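Local coordinates for protein cyanuric acid amidohydrolase (Azorhizobium caulinodans, PDB 4NQ3) that hydrolyses the s-triazine ring of cyanuric acid to carboxybiuret, which then decarboxylates to biuret, a step in the breakdown of atrazine and melamine, at residues Ser58-Met61 and Leu62-His66; Gly123-Gly126 and Gln127-Val131; Arg137-Ala141 and Ala142-Asp146; Thr161-Arg164 and Val165-Glu169; Val325-Thr328 and Glu329-Val332. All coordinates share one frame; numbering follows the deposited sequence.

Contact 1 (Ser58-Met61 and Leu62-His66); sequences SLQM and LLRGH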
loop_
_atom_site.group_PDB
_atom_site.type_symbol
_atom_site.label_atom_id
_atom_site.label_comp_id
_atom_site.label_asym_id
_atom_site.label_seq_id
_atom_site.Cartn_x
_atom_site.Cartn_y
_atom_site.Cartn_z
ATOM N N SER A 58 -1.833 -6.761 25.515
ATOM C CA SER A 58 -1.136 -5.900 26.450
ATOM C C SER A 58 -2.062 -5.410 27.530
ATOM O O SER A 58 -1.684 -5.356 28.711
ATOM C CB SER A 58 -0.523 -4.730 25.717
ATOM O OG SER A 58 0.446 -5.237 24.823
ATOM N N LEU A 59 -3.277 -5.055 27.120
ATOM C CA LEU A 59 -4.270 -4.587 28.057
ATOM C C LEU A 59 -4.727 -5.717 28.960
ATOM O O LEU A 59 -4.866 -5.516 30.166
ATOM C CB LEU A 59 -5.443 -3.987 27.308
ATOM C CG LEU A 59 -5.209 -2.555 26.845
ATOM C CD1 LEU A 59 -6.359 -2.089 25.930
ATOM C CD2 LEU A 59 -5.017 -1.633 28.046
ATOM N N GLN A 60 -4.919 -6.908 28.383
ATOM C CA GLN A 60 -5.325 -8.086 29.149
ATOM C C GLN A 60 -4.298 -8.418 30.249
ATOM O O GLN A 60 -4.683 -8.643 31.410
ATOM C CB GLN A 60 -5.512 -9.282 28.232
ATOM C CG GLN A 60 -6.851 -9.398 27.551
ATOM C CD GLN A 60 -6.840 -10.483 26.445
ATOM O OE1 GLN A 60 -5.783 -11.035 26.105
ATOM N NE2 GLN A 60 -8.023 -10.810 25.909
HETATM N N MSE A 61 -3.007 -8.425 29.889
HETATM C CA MSE A 61 -1.922 -8.610 30.852
HETATM C C MSE A 61 -1.950 -7.621 32.000
HETATM O O MSE A 61 -1.876 -8.020 33.160
HETATM C CB MSE A 61 -0.567 -8.508 30.180
HETATM C CG MSE A 61 -0.174 -9.742 29.412
HETATM SE SE MSE A 61 1.426 -9.337 28.400
HETATM C CE MSE A 61 2.657 -9.523 29.916
ATOM N N LEU A 62 -2.048 -6.333 31.699
ATOM C CA LEU A 62 -2.126 -5.339 32.765
ATOM C C LEU A 62 -3.376 -5.536 33.654
ATOM O O LEU A 62 -3.288 -5.489 34.888
ATOM C CB LEU A 62 -2.115 -3.929 32.178
ATOM C CG LEU A 62 -2.095 -2.759 33.148
ATOM C CD1 LEU A 62 -1.645 -1.587 32.399
ATOM C CD2 LEU A 62 -3.483 -2.498 33.583
ATOM N N LEU A 63 -4.531 -5.754 33.031
ATOM C CA LEU A 63 -5.764 -5.854 33.785
ATOM C C LEU A 63 -5.792 -7.157 34.574
ATOM O O LEU A 63 -6.337 -7.180 35.689
ATOM C CB LEU A 63 -6.988 -5.752 32.872
ATOM C CG LEU A 63 -7.255 -4.421 32.130
ATOM C CD1 LEU A 63 -8.423 -4.545 31.150
ATOM C CD2 LEU A 63 -7.470 -3.260 33.063
ATOM N N ARG A 64 -5.223 -8.246 34.040
ATOM C CA ARG A 64 -5.222 -9.485 34.833
ATOM C C ARG A 64 -4.426 -9.264 36.094
ATOM O O ARG A 64 -4.832 -9.702 37.161
ATOM C CB ARG A 64 -4.681 -10.675 34.060
ATOM C CG ARG A 64 -5.729 -11.240 33.149
ATOM C CD ARG A 64 -5.387 -12.617 32.610
ATOM N NE ARG A 64 -6.311 -12.973 31.519
ATOM C CZ ARG A 64 -6.007 -13.002 30.219
ATOM N NH1 ARG A 64 -6.945 -13.344 29.330
ATOM N NH2 ARG A 64 -4.771 -12.710 29.811
ATOM N N GLY A 65 -3.314 -8.547 35.981
ATOM C CA GLY A 65 -2.569 -8.117 37.153
ATOM C C GLY A 65 -3.402 -7.484 38.268
ATOM O O GLY A 65 -3.214 -7.805 39.428
ATOM N N HIS A 66 -4.370 -6.642 37.942
ATOM C CA HIS A 66 -5.123 -5.975 38.997
ATOM C C HIS A 66 -6.416 -6.673 39.375
ATOM O O HIS A 66 -6.804 -6.614 40.518
ATOM C CB HIS A 66 -5.461 -4.536 38.606
ATOM C CG HIS A 66 -4.270 -3.641 38.524
ATOM N ND1 HIS A 66 -3.704 -3.260 37.324
ATOM C CD2 HIS A 66 -3.532 -3.050 39.491
ATOM C CE1 HIS A 66 -2.670 -2.470 37.554
ATOM N NE2 HIS A 66 -2.543 -2.328 38.862
HETATM O O HOH W 1 -2.976 -12.377 27.102
#
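The guanidinium of Arg64 carries Gln60 CB over one face, with NH2 of Arg64 the nearest atom at 3.8 Å from that CB, while a water sits at its edge and in its plane. The amide of Gln60 is turned 45° from this plane, so the two flat ends do not stack; the side chains run next to each other in the same direction, as expected one helical turn apart. A water bridges the polar ends, donating to Gln60 OE1 at 3.3 Å and accepting from Arg64 NH2 at the same distance, both long bonds. In Arg64, CG lies anti to the carbonyl carbon (chi1 -80°) and the chain is extended as far as NE, which carries it back along the helix over Gln60. The backbone beneath is regular alpha-helix: Arg64 N reaches Gln60 O at 2.7 Å, and Leu63 N reaches Leu59 O at 2.9 Å. Helix 51-67 is the crossover of a beta-alpha-beta unit with parallel strands 34-41 and 75-80, and Leu59 packs on both strands. Met61, a selenomethionine, instead meets Met61 of the second subunit. Arg64 thus divides its partners: Asp72 pairs with the charge at NH1, the Gln60 methylene covers a face, and the water joins the polar ends.

Contact 2 (Gly123-Gly126 and Gln127-Val131); sequences GRMG and QVRMV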
loop_
_atom_site.group_PDB
_atom_site.type_symbol
_atom_site.label_atom_id
_atom_site.label_comp_id
_atom_site.label_asym_id
_atom_site.label_seq_id
_atom_site.Cartn_x
_atom_site.Cartn_y
_atom_site.Cartn_z
ATOM N N GLY A 123 -22.516 -12.319 9.028
ATOM C CA GLY A 123 -23.185 -11.675 7.900
ATOM C C GLY A 123 -24.589 -12.220 7.644
ATOM O O GLY A 123 -25.212 -11.910 6.632
ATOM N N ARG A 124 -25.115 -13.006 8.578
ATOM C CA ARG A 124 -26.448 -13.590 8.414
ATOM C C ARG A 124 -27.293 -13.401 9.674
ATOM O O ARG A 124 -26.803 -12.871 10.662
ATOM C CB ARG A 124 -26.314 -15.061 8.046
ATOM C CG ARG A 124 -25.607 -15.271 6.720
ATOM C CD ARG A 124 -25.414 -16.731 6.461
ATOM N NE ARG A 124 -24.949 -17.030 5.109
ATOM C CZ ARG A 124 -24.224 -18.106 4.808
ATOM N NH1 ARG A 124 -23.903 -18.976 5.750
ATOM N NH2 ARG A 124 -23.822 -18.333 3.571
HETATM N N MSE A 125 -28.556 -13.816 9.655
HETATM C CA MSE A 125 -29.444 -13.534 10.796
HETATM C C MSE A 125 -28.931 -14.077 12.131
HETATM O O MSE A 125 -29.214 -13.503 13.188
HETATM C CB MSE A 125 -30.838 -14.087 10.542
HETATM C CG MSE A 125 -31.517 -13.449 9.355
HETATM SE SE MSE A 125 -31.834 -11.579 9.652
HETATM C CE MSE A 125 -32.921 -11.688 11.285
ATOM N N GLY A 126 -28.186 -15.179 12.084
ATOM C CA GLY A 126 -27.476 -15.648 13.264
ATOM C C GLY A 126 -26.738 -14.522 13.983
ATOM O O GLY A 126 -26.928 -14.283 15.178
ATOM N N GLN A 127 -25.886 -13.816 13.255
ATOM C CA GLN A 127 -25.143 -12.720 13.860
ATOM C C GLN A 127 -26.061 -11.614 14.342
ATOM O O GLN A 127 -25.887 -11.088 15.443
ATOM C CB GLN A 127 -24.124 -12.152 12.880
ATOM C CG GLN A 127 -23.300 -11.055 13.474
ATOM C CD GLN A 127 -22.059 -10.802 12.662
ATOM O OE1 GLN A 127 -22.023 -11.119 11.459
ATOM N NE2 GLN A 127 -21.015 -10.257 13.310
ATOM N N VAL A 128 -27.041 -11.264 13.513
ATOM C CA VAL A 128 -27.971 -10.200 13.854
ATOM C C VAL A 128 -28.661 -10.464 15.175
ATOM O O VAL A 128 -28.722 -9.578 16.038
ATOM C CB VAL A 128 -29.056 -10.016 12.803
ATOM C CG1 VAL A 128 -30.022 -8.960 13.293
ATOM C CG2 VAL A 128 -28.452 -9.630 11.447
ATOM N N ARG A 129 -29.167 -11.687 15.345
ATOM C CA ARG A 129 -29.905 -12.013 16.558
ATOM C C ARG A 129 -28.975 -12.054 17.746
ATOM O O ARG A 129 -29.350 -11.653 18.849
ATOM C CB ARG A 129 -30.641 -13.337 16.415
ATOM C CG ARG A 129 -31.773 -13.315 15.390
ATOM C CD ARG A 129 -32.476 -14.648 15.425
ATOM N NE ARG A 129 -32.972 -15.062 14.119
ATOM C CZ ARG A 129 -34.024 -14.530 13.499
ATOM N NH1 ARG A 129 -34.729 -13.545 14.065
ATOM N NH2 ARG A 129 -34.372 -14.992 12.302
HETATM N N MSE A 130 -27.752 -12.522 17.520
HETATM C CA MSE A 130 -26.798 -12.670 18.616
HETATM C C MSE A 130 -26.478 -11.300 19.207
HETATM O O MSE A 130 -26.531 -11.106 20.417
HETATM C CB MSE A 130 -25.519 -13.375 18.139
HETATM C CG MSE A 130 -24.555 -13.638 19.258
HETATM SE SE MSE A 130 -23.017 -14.705 18.755
HETATM C CE MSE A 130 -23.963 -16.269 18.104
ATOM N N VAL A 131 -26.183 -10.346 18.335
ATOM C CA VAL A 131 -25.818 -9.012 18.761
ATOM C C VAL A 131 -27.025 -8.315 19.380
ATOM O O VAL A 131 -26.912 -7.685 20.439
ATOM C CB VAL A 131 -25.268 -8.202 17.567
ATOM C CG1 VAL A 131 -25.140 -6.746 17.906
ATOM C CG2 VAL A 131 -23.917 -8.770 17.123
#
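Met125 and Arg129 make an i to i+4 side-chain contact on the first turns of helix 125-141, the helix that follows strand 106-113 and precedes strand 150-157 in one of the three four-stranded mixed sheets of the chain. The methyl CE of Met125, a selenomethionine, lies over one face of the Arg129 guanidinium, 3.5 Å above its plane and displaced toward the rim; its nearest atom there is Arg129 NH2, at 3.7 Å from Met125 CE. Bends at chi2 (-64°) and chi3 of Met125 fold the methyl back over the guanidinium instead of letting it run on. The same residue sends its SE toward Val128 CG2, 4.3 Å away, an apolar touch. Arg129 NH1 also pairs with Glu204, and its NH2 with a sulfate, probably from the crystallisation liquor.

Arg124 occupies the N-cap, and the helix start is braced by a side chain from its first turn. Gln127 OE1 accepts from Gly123 N at 2.8 Å, with an N-H...O angle of 171°. This is not a capping box, since the N-H belongs to the residue before the N-cap. CG of Gln127 is anti to its backbone nitrogen and the chain is extended, which carries the amide back to that N-H; NE2 of the same amide bonds Ser187 OG and His234 NE2, fixing its rotation from the other end. Asp209 OD1 takes up Met125 N, and within the turn Val128 N bonds Arg124 O at 3.3 Å.

Contact 3 (Arg137-Ala141 and Ala142-Asp146); sequences RAMAA and AGITD. With SO4 (sulfate ion), chain F.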
loop_
_atom_site.group_PDB
_atom_site.type_symbol
_atom_site.label_atom_id
_atom_site.label_comp_id
_atom_site.label_asym_id
_atom_site.label_seq_id
_atom_site.Cartn_x
_atom_site.Cartn_y
_atom_site.Cartn_z
ATOM N N ARG A 137 -29.100 -6.874 26.708
ATOM C CA ARG A 137 -28.419 -7.096 27.983
ATOM C C ARG A 137 -27.607 -5.894 28.422
ATOM O O ARG A 137 -27.740 -5.447 29.553
ATOM C CB ARG A 137 -27.511 -8.323 27.912
ATOM C CG ARG A 137 -28.235 -9.641 28.149
ATOM C CD ARG A 137 -27.284 -10.815 28.142
ATOM N NE ARG A 137 -27.128 -11.326 26.788
ATOM C CZ ARG A 137 -25.960 -11.575 26.218
ATOM N NH1 ARG A 137 -24.836 -11.337 26.883
ATOM N NH2 ARG A 137 -25.919 -12.042 24.980
ATOM N N ALA A 138 -26.773 -5.360 27.539
ATOM C CA ALA A 138 -25.969 -4.206 27.916
ATOM C C ALA A 138 -26.846 -3.006 28.284
ATOM O O ALA A 138 -26.530 -2.271 29.223
ATOM C CB ALA A 138 -25.026 -3.834 26.801
HETATM N N MSE A 139 -27.939 -2.811 27.545
HETATM C CA MSE A 139 -28.906 -1.762 27.856
HETATM C C MSE A 139 -29.378 -1.863 29.297
HETATM O O MSE A 139 -29.349 -0.888 30.052
HETATM C CB MSE A 139 -30.112 -1.841 26.921
HETATM C CG MSE A 139 -29.957 -1.077 25.626
HETATM SE SE MSE A 139 -31.591 -1.198 24.603
HETATM C CE MSE A 139 -32.728 -0.094 25.721
ATOM N N ALA A 140 -29.832 -3.054 29.662
ATOM C CA ALA A 140 -30.250 -3.330 31.018
ATOM C C ALA A 140 -29.157 -3.016 32.044
ATOM O O ALA A 140 -29.420 -2.440 33.088
ATOM C CB ALA A 140 -30.663 -4.766 31.129
ATOM N N ALA A 141 -27.939 -3.455 31.772
ATOM C CA ALA A 141 -26.837 -3.234 32.691
ATOM C C ALA A 141 -26.544 -1.749 32.884
ATOM O O ALA A 141 -26.031 -1.341 33.921
ATOM C CB ALA A 141 -25.602 -3.954 32.190
ATOM N N ALA A 142 -26.880 -0.948 31.879
ATOM C CA ALA A 142 -26.700 0.497 31.949
ATOM C C ALA A 142 -27.815 1.151 32.765
ATOM O O ALA A 142 -27.726 2.327 33.124
ATOM C CB ALA A 142 -26.659 1.095 30.551
ATOM N N GLY A 143 -28.859 0.379 33.057
ATOM C CA GLY A 143 -30.041 0.894 33.724
ATOM C C GLY A 143 -30.792 1.805 32.784
ATOM O O GLY A 143 -31.169 2.910 33.150
ATOM N N ILE A 144 -31.005 1.318 31.564
ATOM C CA ILE A 144 -31.708 2.036 30.506
ATOM C C ILE A 144 -32.828 1.187 29.920
ATOM O O ILE A 144 -32.573 0.084 29.427
ATOM C CB ILE A 144 -30.764 2.392 29.345
ATOM C CG1 ILE A 144 -29.733 3.434 29.744
ATOM C CG2 ILE A 144 -31.546 2.906 28.163
ATOM C CD1 ILE A 144 -28.807 3.809 28.573
ATOM N N THR A 145 -34.057 1.698 29.911
ATOM C CA THR A 145 -35.160 0.910 29.348
ATOM C C THR A 145 -35.725 1.571 28.099
ATOM O O THR A 145 -36.196 0.890 27.188
ATOM C CB THR A 145 -36.282 0.684 30.365
ATOM O OG1 THR A 145 -36.594 1.925 30.999
ATOM C CG2 THR A 145 -35.841 -0.327 31.426
ATOM N N ASP A 146 -35.656 2.899 28.060
ATOM C CA ASP A 146 -36.101 3.672 26.903
ATOM C C ASP A 146 -35.006 3.731 25.831
ATOM O O ASP A 146 -33.918 4.272 26.050
ATOM C CB ASP A 146 -36.503 5.078 27.353
ATOM C CG ASP A 146 -37.278 5.830 26.301
ATOM O OD1 ASP A 146 -37.348 5.332 25.152
ATOM O OD2 ASP A 146 -37.854 6.896 26.644
HETATM S S SO4 F . -23.062 -10.656 29.353
HETATM O O1 SO4 F . -24.524 -10.575 29.420
HETATM O O2 SO4 F . -22.574 -11.928 29.885
HETATM O O3 SO4 F . -22.653 -10.573 27.955
HETATM O O4 SO4 F . -22.491 -9.553 30.134
#
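The end of Met139, a selenomethionine, meets the CG2 branch of Ile144, with Met139 CE 4.0 Å from that methyl. CE also approaches the backbone of the departing chain, with Ile144 O at 3.7 Å and Thr145 O at 3.9 Å from Met139 CE, and a turn at chi3 (70°) brings it there from an otherwise extended side chain. Below this apolar pair, Ile144 N bonds Met139 O at 3.1 Å, and the donor stands 32° out of the carbonyl plane. Gly143 N reaches Ala140 O at 2.9 Å, but from well above the plane of that carbonyl.

Together the Ile144 N to Met139 O bond and the positive phi (70°) at Gly143 mark a Schellman motif that ends helix 125-141. The side-chain touch between Met139 and Ile144 joins the residues that share this bond, the hydrophobic contact that commonly accompanies the motif. Ala142 N still bonds Ala138 O at 3.0 Å as the last turn closes, and CB of Ala142 lies near Met139 O.

Farther out, Met139 and Ile144 both pack on Val150 of strand 150-157, and Ala138 touches Ile236 and Val238 of strand 235-242, so the helix end lies against the sheet. About one turn before the helix end, Arg137 NH1 donates to sulfate O1 at 2.7 Å; this ion, probably from the crystallisation liquor, also bonds His113 N, while NH1 has His113 O as another partner.

Contact 4 (Thr161-Arg164 and Val165-Glu169); sequences TAMR and VKEAE. With SO4 (sulfate ion), chain H.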
loop_
_atom_site.group_PDB
_atom_site.type_symbol
_atom_site.label_atom_id
_atom_site.label_comp_id
_atom_site.label_asym_id
_atom_site.label_seq_id
_atom_site.Cartn_x
_atom_site.Cartn_y
_atom_site.Cartn_z
ATOM N N THR A 161 -11.027 -15.100 7.660
ATOM C CA THR A 161 -9.792 -15.242 6.912
ATOM C C THR A 161 -9.925 -16.443 5.989
ATOM O O THR A 161 -10.852 -17.244 6.137
ATOM C CB THR A 161 -8.592 -15.453 7.820
ATOM O OG1 THR A 161 -8.763 -16.700 8.504
ATOM C CG2 THR A 161 -8.459 -14.299 8.826
ATOM N N ALA A 162 -8.993 -16.584 5.050
ATOM C CA ALA A 162 -9.009 -17.730 4.153
ATOM C C ALA A 162 -9.100 -19.031 4.962
ATOM O O ALA A 162 -9.930 -19.900 4.658
ATOM C CB ALA A 162 -7.771 -17.723 3.258
HETATM N N MSE A 163 -8.272 -19.138 6.007
HETATM C CA MSE A 163 -8.208 -20.352 6.820
HETATM C C MSE A 163 -9.585 -20.675 7.427
HETATM O O MSE A 163 -10.032 -21.822 7.418
HETATM C CB MSE A 163 -7.155 -20.208 7.919
HETATM C CG MSE A 163 -6.771 -21.509 8.628
HETATM SE SE MSE A 163 -5.062 -21.302 9.540
HETATM C CE MSE A 163 -4.432 -23.150 9.667
ATOM N N ARG A 164 -10.266 -19.647 7.915
ATOM C CA ARG A 164 -11.545 -19.824 8.579
ATOM C C ARG A 164 -12.646 -20.270 7.599
ATOM O O ARG A 164 -13.523 -21.069 7.941
ATOM C CB ARG A 164 -11.929 -18.519 9.270
ATOM C CG ARG A 164 -11.081 -18.211 10.456
ATOM C CD ARG A 164 -11.521 -16.956 11.154
ATOM N NE ARG A 164 -10.450 -16.477 12.021
ATOM C CZ ARG A 164 -10.500 -15.382 12.774
ATOM N NH1 ARG A 164 -11.574 -14.601 12.799
ATOM N NH2 ARG A 164 -9.448 -15.056 13.493
ATOM N N VAL A 165 -12.606 -19.733 6.389
ATOM C CA VAL A 165 -13.558 -20.126 5.364
ATOM C C VAL A 165 -13.375 -21.602 5.007
ATOM O O VAL A 165 -14.347 -22.342 4.849
ATOM C CB VAL A 165 -13.413 -19.277 4.103
ATOM C CG1 VAL A 165 -14.079 -19.970 2.926
ATOM C CG2 VAL A 165 -13.976 -17.873 4.340
ATOM N N LYS A 166 -12.122 -22.020 4.848
ATOM C CA LYS A 166 -11.858 -23.404 4.503
ATOM C C LYS A 166 -12.188 -24.319 5.684
ATOM O O LYS A 166 -12.587 -25.467 5.475
ATOM C CB LYS A 166 -10.405 -23.588 4.034
ATOM C CG LYS A 166 -10.104 -22.982 2.659
ATOM C CD LYS A 166 -10.985 -23.606 1.564
ATOM C CE LYS A 166 -11.057 -22.738 0.285
ATOM N NZ LYS A 166 -11.791 -23.370 -0.878
ATOM N N GLU A 167 -12.073 -23.817 6.916
ATOM C CA GLU A 167 -12.480 -24.624 8.080
ATOM C C GLU A 167 -13.968 -24.892 8.020
ATOM O O GLU A 167 -14.411 -26.013 8.232
ATOM C CB GLU A 167 -12.151 -23.947 9.417
ATOM C CG GLU A 167 -10.654 -23.864 9.749
ATOM C CD GLU A 167 -10.362 -23.198 11.103
ATOM O OE1 GLU A 167 -11.175 -23.398 12.047
ATOM O OE2 GLU A 167 -9.334 -22.469 11.207
ATOM N N ALA A 168 -14.723 -23.861 7.678
ATOM C CA ALA A 168 -16.162 -23.948 7.621
ATOM C C ALA A 168 -16.615 -24.900 6.528
ATOM O O ALA A 168 -17.507 -25.734 6.727
ATOM C CB ALA A 168 -16.733 -22.590 7.405
ATOM N N GLU A 169 -15.997 -24.777 5.363
ATOM C CA GLU A 169 -16.351 -25.639 4.248
ATOM C C GLU A 169 -16.005 -27.089 4.560
ATOM O O GLU A 169 -16.706 -28.004 4.132
ATOM C CB GLU A 169 -15.636 -25.202 2.970
ATOM C CG GLU A 169 -16.000 -23.797 2.512
ATOM C CD GLU A 169 -15.295 -23.419 1.219
ATOM O OE1 GLU A 169 -14.524 -24.264 0.687
ATOM O OE2 GLU A 169 -15.511 -22.277 0.742
HETATM S S SO4 H . -6.612 -17.355 11.507
HETATM O O1 SO4 H . -5.865 -17.215 12.763
HETATM O O2 SO4 H . -5.733 -17.423 10.327
HETATM O O3 SO4 H . -7.459 -16.171 11.435
HETATM O O4 SO4 H . -7.461 -18.555 11.535
#
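One turn apart, Met163 and Glu167 cross obliquely, with CG of Met163, a selenomethionine, at 3.8 Å from Glu167 OE2. The backbone bond beneath, Glu167 N to Met163 O, measures 2.9 Å. Arg164, whose carbonyl likewise accepts from Ala168 N, turns its side chain to a sulfate. From CB, CG is set anti to the carbonyl carbon and passes 3.8 Å from sulfate O4. CD lies 4.1 Å from sulfate O3, and the extended chain then brings NE to sulfate O3 at 3.1 Å. NH2 reaches that same O3, also at 3.1 Å, so the oxygen faces both nitrogens; with N-H...O angles near 124° both bonds are weak. Beyond the ion, which is probably from the crystallisation liquor, NH2 bonds Ile229 O and NH1 bonds Leu159 O, so two carbonyls hold the tip in place.

The sulfate is also touched by the start of helix 162-170. Thr161 is its N-cap, and OG1 does two jobs: it accepts from Arg164 N in a weak capping bond of 3.4 Å, and it donates to sulfate O3. Its chi1 of 64° sets OG1 between backbone N and carbonyl carbon, where it can face the first turn. The anion therefore lies by a helix N-terminus and an arginine, a setting whose positive potential probably helps hold it. The cap borders a subunit interface: Asp303 of the third subunit accepts from Ala162 N, and Met163 packs on Arg293 of that subunit.

On Lys166, NZ forms a salt bridge with Glu169 OE1 at 3.3 Å, from the syn side, tilted 29° out of the carboxylate plane.

Contact 5 (Val325-Thr328 and Glu329-Val332); sequences VGHT and EIYV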
loop_
_atom_site.group_PDB
_atom_site.type_symbol
_atom_site.label_atom_id
_atom_site.label_comp_id
_atom_site.label_asym_id
_atom_site.label_seq_id
_atom_site.Cartn_x
_atom_site.Cartn_y
_atom_site.Cartn_z
ATOM N N VAL A 325 -13.276 20.309 15.793
ATOM C CA VAL A 325 -13.154 20.128 17.221
ATOM C C VAL A 325 -11.759 20.569 17.687
ATOM O O VAL A 325 -11.513 20.711 18.876
ATOM C CB VAL A 325 -13.475 18.655 17.597
ATOM C CG1 VAL A 325 -12.399 17.736 17.090
ATOM C CG2 VAL A 325 -13.645 18.497 19.080
ATOM N N GLY A 326 -10.855 20.836 16.747
ATOM C CA GLY A 326 -9.574 21.431 17.100
ATOM C C GLY A 326 -8.427 20.553 17.588
ATOM O O GLY A 326 -7.376 21.058 17.981
ATOM N N HIS A 327 -8.619 19.238 17.579
ATOM C CA HIS A 327 -7.549 18.311 17.942
ATOM C C HIS A 327 -7.696 16.997 17.215
ATOM O O HIS A 327 -8.685 16.772 16.527
ATOM C CB HIS A 327 -7.519 18.075 19.440
ATOM C CG HIS A 327 -8.683 17.296 19.959
ATOM N ND1 HIS A 327 -8.618 15.943 20.214
ATOM C CD2 HIS A 327 -9.933 17.688 20.309
ATOM C CE1 HIS A 327 -9.782 15.531 20.689
ATOM N NE2 HIS A 327 -10.597 16.572 20.756
ATOM N N THR A 328 -6.696 16.136 17.343
ATOM C CA THR A 328 -6.659 14.937 16.524
ATOM C C THR A 328 -6.815 13.658 17.317
ATOM O O THR A 328 -6.715 12.572 16.760
ATOM C CB THR A 328 -5.372 14.862 15.748
ATOM O OG1 THR A 328 -4.290 14.872 16.680
ATOM C CG2 THR A 328 -5.268 16.055 14.802
ATOM N N GLU A 329 -7.060 13.775 18.616
ATOM C CA GLU A 329 -7.241 12.581 19.437
ATOM C C GLU A 329 -8.719 12.179 19.399
ATOM O O GLU A 329 -9.404 12.230 20.406
ATOM C CB GLU A 329 -6.779 12.823 20.881
ATOM C CG GLU A 329 -5.953 11.708 21.522
ATOM C CD GLU A 329 -5.280 12.169 22.817
ATOM O OE1 GLU A 329 -6.008 12.646 23.713
ATOM O OE2 GLU A 329 -4.030 12.092 22.936
ATOM N N ILE A 330 -9.213 11.831 18.215
ATOM C CA ILE A 330 -10.611 11.425 18.037
ATOM C C ILE A 330 -10.757 9.977 17.546
ATOM O O ILE A 330 -9.897 9.457 16.835
ATOM C CB ILE A 330 -11.334 12.376 17.061
ATOM C CG1 ILE A 330 -10.647 12.368 15.716
ATOM C CG2 ILE A 330 -11.240 13.810 17.525
ATOM C CD1 ILE A 330 -11.037 13.569 14.925
ATOM N N TYR A 331 -11.868 9.343 17.905
ATOM C CA TYR A 331 -12.116 7.948 17.548
ATOM C C TYR A 331 -12.950 7.905 16.272
ATOM O O TYR A 331 -14.133 8.194 16.286
ATOM C CB TYR A 331 -12.808 7.205 18.716
ATOM C CG TYR A 331 -13.210 5.768 18.405
ATOM C CD1 TYR A 331 -14.326 5.499 17.630
ATOM C CD2 TYR A 331 -12.486 4.683 18.891
ATOM C CE1 TYR A 331 -14.709 4.211 17.330
ATOM C CE2 TYR A 331 -12.869 3.374 18.595
ATOM C CZ TYR A 331 -13.988 3.153 17.805
ATOM O OH TYR A 331 -14.420 1.880 17.467
ATOM N N VAL A 332 -12.308 7.605 15.154
ATOM C CA VAL A 332 -12.989 7.470 13.867
ATOM C C VAL A 332 -12.807 6.076 13.307
ATOM O O VAL A 332 -11.699 5.592 13.183
ATOM C CB VAL A 332 -12.456 8.459 12.841
ATOM C CG1 VAL A 332 -13.191 8.293 11.523
ATOM C CG2 VAL A 332 -12.584 9.866 13.370
#
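Glu329 meets His327 where the chain turns from helix 309-325 into strand 331-334, the closing step of a beta-alpha-beta crossover whose first strand, 281-286, runs parallel and adjacent to the last. Glu329 is the centre of an inverse gamma turn: Ile330 N returns to Thr328 O at 3.0 Å, a weak bond with an N-H...O angle of 142°. The backbone nitrogen of Glu329 itself donates to His327 ND1 at 3.1 Å, from 27° out of the ring plane, and Glu329 CB lies at the ring edge. With ND1 accepting and NE2 bonded to Thr280 O, the imidazole is gripped at both nitrogens, and its proton is probably on NE2. Its plane stands 81° from the Glu329 carboxylate, which forms a salt bridge with Arg8 on strand 2-10; a magnesium ion lies about 3 Å from the nearest atom of the Glu329 side chain.

Ile330 follows, its CG2 packed by the helix end, 3.9 Å from CE1 of His327. Leu321 and Ala322 of the same helix and Val282 of the neighbouring strand complete the apolar surroundings.

Tyr331 enters the sheet, its backbone bonded to Val282 and Ala284. At Val332 the carbonyl oxygen accepts from Lys40 NZ. Across the turn, the side chains of Val325 and Ile330 slide past each other in opposite directions, with CG1 of Val325 lying 4.1 Å from CG2 of Ile330.

Contact 5 is the buried one, where all its touching residues lie inside the protein; the others are partly buried, and contact 2 buries a glutamine amide. Contacts 2 and 3 share helix 125-141, the first at its start and the second at its end, with nearest atoms about 5 Å apart. Contacts 2 and 4 both involve a helix N-terminus: a glutamine amide bonds back ahead of the helix in one, and a threonine hydroxyl makes a weak cap in the other. Contact 1 lies in the second half of its helix, with a water joining two polar ends. Contacts 4 and 5 lie on opposite sides of the chain's centre, their centres about 37 Å apart, and both adjoin other subunits, as does contact 1.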